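Local coordinates for sniffer CG10964-PA (Drosophila melanogaster, PDB 1SNY), which probably reduces carbonyl compounds with NADPH, as a carbonyl reductase of the short-chain dehydrogenase/reductase family with a Rossmann fold, at residues Leu25-Asn30 / Ile139-Ala144; Leu35-Ala40 / Gln241-Ile246; Lys39-Leu44 / Gln49-Thr54. All coordinates share one frame; numbering follows the deposited sequence.

Contact 1. Residues Leu25-Asn30 / Ile139-Ala144; sequences LITGCN and IMLAKA. With NAP (NADP nicotinamide-adenine-dinucleotide phosphate), chain B.
Thr27 and Leu141 reach toward each other tip to tip. Thr27 CG2 meets Leu141 CD2 at 3.5 Å. Thr27 opens the glycine-rich TGxxxGxG motif of the Rossmann fold, just after strand 23-26. Leu141 sits on helix 124-155, on one flank of the parallel sheet. Leu141 has CG anti to its backbone N (chi1 -173°), which sends the isobutyl group out from the helix to the strand end. Leu25, two residues before Thr27, points the same way. Its CD2 adds a looser apolar contact to Leu141 CD2, at 4.5 Å. Leu106 of the neighbouring strand 105-108 touches both leucines.

The methyl of Thr27 takes the apolar side, and its hydroxyl does the polar work. Thr27 OG1 is hydrogen-bonded to the backbone N of Asn109 and of Ala110, so the start of the motif is tied to the turn that follows strand 105-108.

Beyond Thr27 the chain turns to the NADP. Asn30 grips the adenosine end with both ends of its amide. Asn30 OD1 accepts a hydrogen bond from NAP O3B at 3.0 Å. Asn30 ND2 donates to phosphate oxygen NAP O1X at 2.9 Å, nearly straight at 168°. If an alanine stood here, the ribose 3'-hydroxyl and the 2'-phosphate would probably each lose a partner, and the phosphate would be held less firmly. Between Thr27 and Asn30, Gly28 has a positive phi (65°). A CB here would collide with ribose O4B. Gly28 CA packs at 3.4 Å from NAP O3B.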
loop_
_atom_site.group_PDB
_atom_site.type_symbol
_atom_site.label_atom_id
_atom_site.label_comp_id
_atom_site.label_asym_id
_atom_site.label_seq_id
_atom_site.Cartn_x
_atom_site.Cartn_y
_atom_site.Cartn_z
ATOM N N LEU A 25 -5.170 23.796 -3.475
ATOM C CA LEU A 25 -3.990 23.602 -2.644
ATOM C C LEU A 25 -3.161 22.499 -3.306
ATOM O O LEU A 25 -3.659 21.394 -3.513
ATOM C CB LEU A 25 -4.389 23.157 -1.239
ATOM C CG LEU A 25 -3.217 22.691 -0.369
ATOM C CD1 LEU A 25 -2.243 23.844 -0.192
ATOM C CD2 LEU A 25 -3.715 22.196 0.971
ATOM N N ILE A 26 -1.914 22.806 -3.657
ATOM C CA ILE A 26 -1.025 21.830 -4.289
ATOM C C ILE A 26 0.244 21.698 -3.454
ATOM O O ILE A 26 0.893 22.699 -3.159
ATOM C CB ILE A 26 -0.634 22.270 -5.714
ATOM C CG1 ILE A 26 -1.897 22.555 -6.534
ATOM C CG2 ILE A 26 0.194 21.182 -6.385
ATOM C CD1 ILE A 26 -1.624 23.134 -7.910
ATOM N N THR A 27 0.593 20.469 -3.075
ATOM C CA THR A 27 1.792 20.224 -2.270
ATOM C C THR A 27 3.018 19.962 -3.147
ATOM O O THR A 27 2.899 19.368 -4.215
ATOM C CB THR A 27 1.581 19.029 -1.313
ATOM O OG1 THR A 27 1.247 17.854 -2.068
ATOM C CG2 THR A 27 0.460 19.336 -0.330
ATOM N N GLY A 28 4.188 20.423 -2.693
ATOM C CA GLY A 28 5.432 20.257 -3.442
ATOM C C GLY A 28 5.471 21.005 -4.772
ATOM O O GLY A 28 5.458 20.377 -5.837
ATOM N N CYS A 29 5.545 22.338 -4.733
ATOM C CA CYS A 29 5.536 23.129 -5.967
ATOM C C CYS A 29 6.829 23.842 -6.380
ATOM O O CYS A 29 6.849 24.559 -7.386
ATOM C CB CYS A 29 4.410 24.162 -5.905
ATOM S SG CYS A 29 2.771 23.445 -5.676
ATOM N N ASN A 30 7.901 23.661 -5.618
ATOM C CA ASN A 30 9.162 24.306 -5.968
ATOM C C ASN A 30 9.861 23.550 -7.095
ATOM O O ASN A 30 10.667 24.125 -7.831
ATOM C CB ASN A 30 10.087 24.366 -4.755
ATOM C CG ASN A 30 10.413 22.996 -4.211
ATOM O OD1 ASN A 30 9.527 22.268 -3.765
ATOM N ND2 ASN A 30 11.691 22.634 -4.245
ATOM N N ILE A 139 -3.202 10.964 3.097
ATOM C CA ILE A 139 -4.393 10.593 3.867
ATOM C C ILE A 139 -4.636 11.610 4.980
ATOM O O ILE A 139 -5.755 12.063 5.195
ATOM C CB ILE A 139 -4.249 9.184 4.515
ATOM C CG1 ILE A 139 -4.194 8.102 3.427
ATOM C CG2 ILE A 139 -5.400 8.932 5.488
ATOM C CD1 ILE A 139 -3.946 6.695 3.969
HETATM N N MSE A 140 -3.574 11.965 5.687
HETATM C CA MSE A 140 -3.707 12.919 6.776
HETATM C C MSE A 140 -4.020 14.333 6.308
HETATM O O MSE A 140 -4.754 15.052 6.984
HETATM C CB MSE A 140 -2.456 12.902 7.654
HETATM C CG MSE A 140 -2.224 11.565 8.362
HETATM SE SE MSE A 140 -3.688 10.931 9.457
HETATM C CE MSE A 140 -3.424 12.077 11.031
ATOM N N LEU A 141 -3.490 14.738 5.158
ATOM C CA LEU A 141 -3.789 16.072 4.652
ATOM C C LEU A 141 -5.240 16.089 4.176
ATOM O O LEU A 141 -5.947 17.080 4.348
ATOM C CB LEU A 141 -2.850 16.460 3.501
ATOM C CG LEU A 141 -2.981 17.916 3.031
ATOM C CD1 LEU A 141 -2.914 18.859 4.235
ATOM C CD2 LEU A 141 -1.875 18.254 2.047
ATOM N N ALA A 142 -5.684 14.984 3.577
ATOM C CA ALA A 142 -7.061 14.897 3.107
ATOM C C ALA A 142 -7.956 15.089 4.322
ATOM O O ALA A 142 -8.908 15.866 4.290
ATOM C CB ALA A 142 -7.323 13.530 2.463
ATOM N N LYS A 143 -7.619 14.386 5.401
ATOM C CA LYS A 143 -8.373 14.462 6.651
ATOM C C LYS A 143 -8.501 15.902 7.139
ATOM O O LYS A 143 -9.604 16.373 7.449
ATOM C CB LYS A 143 -7.687 13.615 7.737
ATOM C CG LYS A 143 -8.303 13.774 9.134
ATOM C CD LYS A 143 -7.477 13.073 10.215
ATOM C CE LYS A 143 -8.079 13.314 11.595
ATOM N NZ LYS A 143 -7.330 12.626 12.683
ATOM N N ALA A 144 -7.371 16.597 7.196
ATOM C CA ALA A 144 -7.337 17.976 7.669
ATOM C C ALA A 144 -8.131 18.940 6.795
ATOM O O ALA A 144 -8.798 19.837 7.299
ATOM C CB ALA A 144 -5.893 18.450 7.777
HETATM P PA NAP B . 10.298 15.680 -7.707
HETATM O O1A NAP B . 11.215 14.953 -6.923
HETATM O O2A NAP B . 10.658 16.620 -8.839
HETATM O O5B NAP B . 9.351 16.550 -6.756
HETATM C C5B NAP B . 8.848 15.968 -5.524
HETATM C C4B NAP B . 8.212 17.219 -4.839
HETATM O O4B NAP B . 7.633 16.737 -3.539
HETATM C C3B NAP B . 9.224 18.322 -4.396
HETATM O O3B NAP B . 8.555 19.583 -4.549
HETATM C C2B NAP B . 9.524 17.948 -2.960
HETATM O O2B NAP B . 10.058 18.973 -2.132
HETATM C C1B NAP B . 8.146 17.467 -2.452
HETATM N N9A NAP B . 8.335 16.688 -1.239
HETATM C C8A NAP B . 8.970 15.487 -0.993
HETATM N N7A NAP B . 8.935 15.107 0.279
HETATM C C5A NAP B . 8.230 16.130 0.896
HETATM C C6A NAP B . 7.874 16.297 2.246
HETATM N N6A NAP B . 8.155 15.463 3.280
HETATM N N1A NAP B . 7.144 17.456 2.574
HETATM C C2A NAP B . 6.794 18.397 1.591
HETATM N N3A NAP B . 7.137 18.257 0.254
HETATM C C4A NAP B . 7.854 17.107 -0.043
HETATM O O3 NAP B . 9.268 14.671 -8.351
HETATM P PN NAP B . 8.056 14.848 -9.343
HETATM O O1N NAP B . 8.313 14.125 -10.599
HETATM O O2N NAP B . 7.811 16.312 -9.452
HETATM O O5D NAP B . 6.896 14.083 -8.583
HETATM C C5D NAP B . 5.578 14.713 -8.426
HETATM C C4D NAP B . 4.575 13.626 -8.082
HETATM O O4D NAP B . 4.296 12.829 -9.262
HETATM C C3D NAP B . 5.028 12.598 -6.996
HETATM O O3D NAP B . 3.934 12.281 -6.102
HETATM C C2D NAP B . 5.498 11.417 -7.831
HETATM O O2D NAP B . 5.513 10.197 -7.124
HETATM C C1D NAP B . 4.525 11.415 -8.948
HETATM N N1N NAP B . 4.968 10.841 -10.238
HETATM C C2N NAP B . 6.055 11.330 -11.032
HETATM C C3N NAP B . 6.333 10.659 -12.232
HETATM C C7N NAP B . 7.486 11.142 -13.123
HETATM O O7N NAP B . 7.673 10.517 -14.151
HETATM N N7N NAP B . 8.218 12.169 -12.786
HETATM C C4N NAP B . 5.543 9.498 -12.664
HETATM C C5N NAP B . 4.481 9.062 -11.836
HETATM C C6N NAP B . 4.179 9.722 -10.617
HETATM P P2B NAP B . 11.669 19.228 -1.944
HETATM O O1X NAP B . 12.110 20.013 -3.183
HETATM O O2X NAP B . 11.683 20.031 -0.686
HETATM O O3X NAP B . 12.341 17.865 -1.872
#

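Contact 2. Residues Leu35-Ala40 / Gln241-Ile246; sequences LGLVKA and QIVQTI
Two helices of the Rossmann fold pack here on the same flank of the parallel sheet. Leu37 and Ala40 belong to helix 32-42, the first helix after the glycine-rich turn. Ile242 and Val243 belong to helix 235-248, far along the chain. The short helical segments cross at -67°, and their axes come within 9.6 Å. The nearest backbones are at Ala40 and Val243, whose CA atoms are 6.8 Å apart.

The small residue lets the helices come close at this point. Ala40 CB points at the other helix and takes one methyl of Val243 against it. The contact is made by Val243 CG2, rather than CG1.

One turn earlier, Leu37 fills the crossing on the sheet side. Its CB does not aim straight at the partner helix, but the CD2 branch, not the extended CD1, comes over to it. The side chain meets Ile242 at about a right angle, with Leu37 CD2 against Ile242 CG2 at 3.7 Å. It slides past Val243 in the opposite direction, with Leu37 CD2 and Val243 CG2 4.0 Å apart. Leu37 CD2 therefore touches both residues of the second helix.

The contact is buried and apolar. Ile242 also lies on Leu217 and Pro219, at and after the end of strand 213-217. Thr239, one turn before Val243, touches Leu37 and Ala40 as well, and its OG1 makes a weak hydrogen bond with Gly36 O. The shortest approach between the segments is Ala40 CB to Val243 CG2, at 3.5 Å.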
loop_
_atom_site.group_PDB
_atom_site.type_symbol
_atom_site.label_atom_id
_atom_site.label_comp_id
_atom_site.label_asym_id
_atom_site.label_seq_id
_atom_site.Cartn_x
_atom_site.Cartn_y
_atom_site.Cartn_z
ATOM N N LEU A 35 5.505 22.505 -9.661
ATOM C CA LEU A 35 5.771 23.800 -10.272
ATOM C C LEU A 35 5.127 23.876 -11.653
ATOM O O LEU A 35 4.618 24.923 -12.057
ATOM C CB LEU A 35 7.279 24.006 -10.403
ATOM C CG LEU A 35 7.763 25.299 -11.061
ATOM C CD1 LEU A 35 7.389 26.495 -10.193
ATOM C CD2 LEU A 35 9.268 25.225 -11.255
ATOM N N GLY A 36 5.161 22.758 -12.374
ATOM C CA GLY A 36 4.586 22.719 -13.704
ATOM C C GLY A 36 3.094 22.959 -13.662
ATOM O O GLY A 36 2.541 23.644 -14.529
ATOM N N LEU A 37 2.439 22.394 -12.649
ATOM C CA LEU A 37 1.000 22.548 -12.489
ATOM C C LEU A 37 0.664 23.994 -12.173
ATOM O O LEU A 37 -0.305 24.537 -12.696
ATOM C CB LEU A 37 0.482 21.642 -11.368
ATOM C CG LEU A 37 0.463 20.132 -11.616
ATOM C CD1 LEU A 37 0.026 19.423 -10.343
ATOM C CD2 LEU A 37 -0.488 19.802 -12.758
ATOM N N VAL A 38 1.459 24.615 -11.304
ATOM C CA VAL A 38 1.234 26.012 -10.943
ATOM C C VAL A 38 1.184 26.857 -12.212
ATOM O O VAL A 38 0.212 27.572 -12.454
ATOM C CB VAL A 38 2.364 26.555 -10.038
ATOM C CG1 VAL A 38 2.128 28.023 -9.731
ATOM C CG2 VAL A 38 2.432 25.757 -8.756
ATOM N N LYS A 39 2.228 26.759 -13.029
ATOM C CA LYS A 39 2.298 27.527 -14.263
ATOM C C LYS A 39 1.131 27.231 -15.196
ATOM O O LYS A 39 0.551 28.144 -15.777
ATOM C CB LYS A 39 3.619 27.252 -14.986
ATOM C CG LYS A 39 4.855 27.627 -14.185
ATOM C CD LYS A 39 6.123 27.303 -14.958
ATOM C CE LYS A 39 7.366 27.619 -14.142
ATOM N NZ LYS A 39 8.608 27.203 -14.854
ATOM N N ALA A 40 0.785 25.958 -15.339
ATOM C CA ALA A 40 -0.318 25.578 -16.212
ATOM C C ALA A 40 -1.642 26.134 -15.694
ATOM O O ALA A 40 -2.531 26.462 -16.477
ATOM C CB ALA A 40 -0.401 24.063 -16.326
ATOM N N GLN A 241 -1.795 18.904 -19.921
ATOM C CA GLN A 241 -2.868 17.941 -20.114
ATOM C C GLN A 241 -3.504 17.571 -18.773
ATOM O O GLN A 241 -4.712 17.338 -18.697
ATOM C CB GLN A 241 -2.334 16.686 -20.805
ATOM C CG GLN A 241 -1.618 16.963 -22.116
ATOM C CD GLN A 241 -1.228 15.692 -22.848
ATOM O OE1 GLN A 241 -2.088 14.947 -23.330
ATOM N NE2 GLN A 241 0.074 15.432 -22.931
ATOM N N ILE A 242 -2.695 17.520 -17.717
ATOM C CA ILE A 242 -3.213 17.184 -16.392
ATOM C C ILE A 242 -4.271 18.192 -15.949
ATOM O O ILE A 242 -5.398 17.816 -15.608
ATOM C CB ILE A 242 -2.087 17.144 -15.335
ATOM C CG1 ILE A 242 -1.142 15.973 -15.631
ATOM C CG2 ILE A 242 -2.692 17.012 -13.936
ATOM C CD1 ILE A 242 -0.054 15.766 -14.592
ATOM N N VAL A 243 -3.901 19.472 -15.955
ATOM C CA VAL A 243 -4.820 20.540 -15.571
ATOM C C VAL A 243 -6.082 20.438 -16.419
ATOM O O VAL A 243 -7.192 20.667 -15.941
ATOM C CB VAL A 243 -4.192 21.930 -15.796
ATOM C CG1 VAL A 243 -5.228 23.024 -15.527
ATOM C CG2 VAL A 243 -2.981 22.107 -14.900
ATOM N N GLN A 244 -5.901 20.087 -17.685
ATOM C CA GLN A 244 -7.022 19.950 -18.601
ATOM C C GLN A 244 -7.856 18.726 -18.224
ATOM O O GLN A 244 -9.082 18.792 -18.166
ATOM C CB GLN A 244 -6.504 19.817 -20.038
ATOM C CG GLN A 244 -7.429 20.407 -21.088
ATOM C CD GLN A 244 -7.777 21.864 -20.804
ATOM O OE1 GLN A 244 -6.894 22.719 -20.674
ATOM N NE2 GLN A 244 -9.070 22.151 -20.703
ATOM N N THR A 245 -7.182 17.614 -17.955
ATOM C CA THR A 245 -7.859 16.374 -17.587
ATOM C C THR A 245 -8.659 16.485 -16.296
ATOM O O THR A 245 -9.817 16.073 -16.239
ATOM C CB THR A 245 -6.852 15.216 -17.444
ATOM O OG1 THR A 245 -6.352 14.862 -18.738
ATOM C CG2 THR A 245 -7.513 14.003 -16.805
ATOM N N ILE A 246 -8.044 17.028 -15.252
ATOM C CA ILE A 246 -8.750 17.163 -13.985
ATOM C C ILE A 246 -9.927 18.099 -14.168
ATOM O O ILE A 246 -10.927 18.000 -13.463
ATOM C CB ILE A 246 -7.833 17.705 -12.866
ATOM C CG1 ILE A 246 -7.385 19.130 -13.188
ATOM C CG2 ILE A 246 -6.628 16.790 -12.707
ATOM C CD1 ILE A 246 -6.534 19.759 -12.100
#

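Contact 3. Residues Lys39-Leu44 / Gln49-Thr54; sequences KALLNL and QHLFTT
Leu41 and Leu42, in the later part of helix 32-42, both pack on Leu51 of strand 50-55. Along the helix segment, the first residue turns away from the strand: Lys39 reaches outward and forms a salt bridge with Glu63. Ala40 faces another neighbour, helix 235-248.

Leu41 is the first to touch the strand. Its CB points toward Leu51, and the two side chains cross obliquely. Leu41 CD1 lies 4.1 Å from Leu51 CG and 4.1 Å from Leu51 CD1, against the branch point and one arm of the fork. Leu41 CB lies at a similar 4.1 Å from Leu51 CD1. Leu41 also touches Ile26 on the adjacent strand 23-26, so it covers two neighbouring strands.

Leu42 comes next and starts off to one side. Its CG is anti to the carbonyl carbon (chi1 -61°), and the CD2 branch of the fork turns to the strand residue. Leu42 and Leu51 cross at about a right angle, with Leu42 CD2 4.0 Å from Leu51 CD1. Leu42 also packs on His71 and Asn73, toward strand 74-78. After it, Leu44 leaves the strand and touches Val243.

Leu51 CD1 thus lies against both helix leucines. The neighbours of Leu51 in sequence, His50 and Phe52, contact helix 87-98 on the other face of the sheet. The contacts are all apolar, and Leu41 and Leu51 are buried. Helix 32-42 packs in this way on the strand that follows it, as expected of the first right-handed beta-alpha-beta crossover of a Rossmann fold.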
loop_
_atom_site.group_PDB
_atom_site.type_symbol
_atom_site.label_atom_id
_atom_site.label_comp_id
_atom_site.label_asym_id
_atom_site.label_seq_id
_atom_site.Cartn_x
_atom_site.Cartn_y
_atom_site.Cartn_z
ATOM N N LYS A 39 2.228 26.759 -13.029
ATOM C CA LYS A 39 2.298 27.527 -14.263
ATOM C C LYS A 39 1.131 27.231 -15.196
ATOM O O LYS A 39 0.551 28.144 -15.777
ATOM C CB LYS A 39 3.619 27.252 -14.986
ATOM C CG LYS A 39 4.855 27.627 -14.185
ATOM C CD LYS A 39 6.123 27.303 -14.958
ATOM C CE LYS A 39 7.366 27.619 -14.142
ATOM N NZ LYS A 39 8.608 27.203 -14.854
ATOM N N ALA A 40 0.785 25.958 -15.339
ATOM C CA ALA A 40 -0.318 25.578 -16.212
ATOM C C ALA A 40 -1.642 26.134 -15.694
ATOM O O ALA A 40 -2.531 26.462 -16.477
ATOM C CB ALA A 40 -0.401 24.063 -16.326
ATOM N N LEU A 41 -1.772 26.230 -14.374
ATOM C CA LEU A 41 -2.992 26.751 -13.771
ATOM C C LEU A 41 -3.139 28.224 -14.118
ATOM O O LEU A 41 -4.242 28.705 -14.394
ATOM C CB LEU A 41 -2.954 26.570 -12.252
ATOM C CG LEU A 41 -3.168 25.135 -11.757
ATOM C CD1 LEU A 41 -2.806 25.035 -10.290
ATOM C CD2 LEU A 41 -4.617 24.728 -11.990
ATOM N N LEU A 42 -2.013 28.929 -14.108
ATOM C CA LEU A 42 -1.987 30.350 -14.430
ATOM C C LEU A 42 -2.362 30.606 -15.890
ATOM O O LEU A 42 -3.153 31.500 -16.185
ATOM C CB LEU A 42 -0.594 30.922 -14.150
ATOM C CG LEU A 42 -0.118 30.831 -12.699
ATOM C CD1 LEU A 42 1.298 31.369 -12.582
ATOM C CD2 LEU A 42 -1.062 31.612 -11.804
ATOM N N ASN A 43 -1.799 29.817 -16.802
ATOM C CA ASN A 43 -2.072 29.983 -18.226
ATOM C C ASN A 43 -3.537 29.767 -18.576
ATOM O O ASN A 43 -3.941 29.965 -19.722
ATOM C CB ASN A 43 -1.219 29.022 -19.061
ATOM C CG ASN A 43 0.258 29.134 -18.757
ATOM O OD1 ASN A 43 0.773 30.223 -18.499
ATOM N ND2 ASN A 43 0.956 28.003 -18.800
ATOM N N LEU A 44 -4.332 29.349 -17.598
ATOM C CA LEU A 44 -5.752 29.116 -17.831
ATOM C C LEU A 44 -6.477 30.441 -18.042
ATOM O O LEU A 44 -6.157 31.442 -17.401
ATOM C CB LEU A 44 -6.368 28.383 -16.640
ATOM C CG LEU A 44 -5.826 26.983 -16.348
ATOM C CD1 LEU A 44 -6.424 26.461 -15.050
ATOM C CD2 LEU A 44 -6.156 26.057 -17.510
ATOM N N GLN A 49 -8.562 31.854 -8.121
ATOM C CA GLN A 49 -8.468 33.096 -7.361
ATOM C C GLN A 49 -7.454 32.904 -6.244
ATOM O O GLN A 49 -6.728 33.829 -5.878
ATOM C CB GLN A 49 -9.826 33.476 -6.754
ATOM C CG GLN A 49 -9.763 34.700 -5.842
ATOM C CD GLN A 49 -11.132 35.198 -5.404
ATOM O OE1 GLN A 49 -11.246 36.248 -4.767
ATOM N NE2 GLN A 49 -12.180 34.449 -5.743
ATOM N N HIS A 50 -7.411 31.693 -5.701
ATOM C CA HIS A 50 -6.483 31.378 -4.629
ATOM C C HIS A 50 -5.743 30.094 -4.974
ATOM O O HIS A 50 -6.338 29.012 -5.043
ATOM C CB HIS A 50 -7.233 31.216 -3.306
ATOM C CG HIS A 50 -7.985 32.439 -2.885
ATOM N ND1 HIS A 50 -7.365 33.648 -2.644
ATOM C CD2 HIS A 50 -9.304 32.639 -2.650
ATOM C CE1 HIS A 50 -8.270 34.537 -2.276
ATOM N NE2 HIS A 50 -9.455 33.950 -2.271
ATOM N N LEU A 51 -4.444 30.230 -5.205
ATOM C CA LEU A 51 -3.603 29.097 -5.547
ATOM C C LEU A 51 -2.608 28.899 -4.409
ATOM O O LEU A 51 -1.569 29.555 -4.378
ATOM C CB LEU A 51 -2.857 29.385 -6.853
ATOM C CG LEU A 51 -2.394 28.232 -7.749
ATOM C CD1 LEU A 51 -1.736 28.808 -8.991
ATOM C CD2 LEU A 51 -1.429 27.320 -7.008
ATOM N N PHE A 52 -2.936 28.017 -3.466
ATOM C CA PHE A 52 -2.037 27.743 -2.343
ATOM C C PHE A 52 -0.984 26.728 -2.755
ATOM O O PHE A 52 -1.296 25.677 -3.330
ATOM C CB PHE A 52 -2.803 27.215 -1.125
ATOM C CG PHE A 52 -3.849 28.158 -0.617
ATOM C CD1 PHE A 52 -5.099 28.215 -1.219
ATOM C CD2 PHE A 52 -3.572 29.018 0.446
ATOM C CE1 PHE A 52 -6.062 29.112 -0.772
ATOM C CE2 PHE A 52 -4.531 29.919 0.899
ATOM C CZ PHE A 52 -5.775 29.966 0.290
ATOM N N THR A 53 0.268 27.050 -2.453
ATOM C CA THR A 53 1.389 26.196 -2.808
ATOM C C THR A 53 2.294 25.981 -1.611
ATOM O O THR A 53 2.679 26.939 -0.938
ATOM C CB THR A 53 2.233 26.837 -3.918
ATOM O OG1 THR A 53 2.769 28.078 -3.443
ATOM C CG2 THR A 53 1.390 27.107 -5.141
ATOM N N THR A 54 2.640 24.728 -1.348
ATOM C CA THR A 54 3.520 24.416 -0.234
ATOM C C THR A 54 4.916 24.125 -0.763
ATOM O O THR A 54 5.100 23.794 -1.937
ATOM C CB THR A 54 3.062 23.167 0.541
ATOM O OG1 THR A 54 3.263 22.005 -0.276
ATOM C CG2 THR A 54 1.597 23.271 0.915
#

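Contacts 2 and 3 share Lys39 and Ala40 of helix 32-42, and their centres are 9 Å apart. Val243 bridges them: its CG1 lies 3.7 Å from Leu44 CD1. Contact 1 lies about 16 Å from contact 2 and 15 Å from contact 3, centre to centre. Helix 124-155 covers one face of the sheet, and helices 32-42 and 235-248 the other. Strands 23-26 and 50-55 are neighbours, with Ile26 N 3.0 Å from Phe52 O. Asn30 of contact 1 binds the NADP directly. Ile242 of contact 2 has its side chain about 7 Å from the cofactor, and Leu51 of contact 3 about 13 Å.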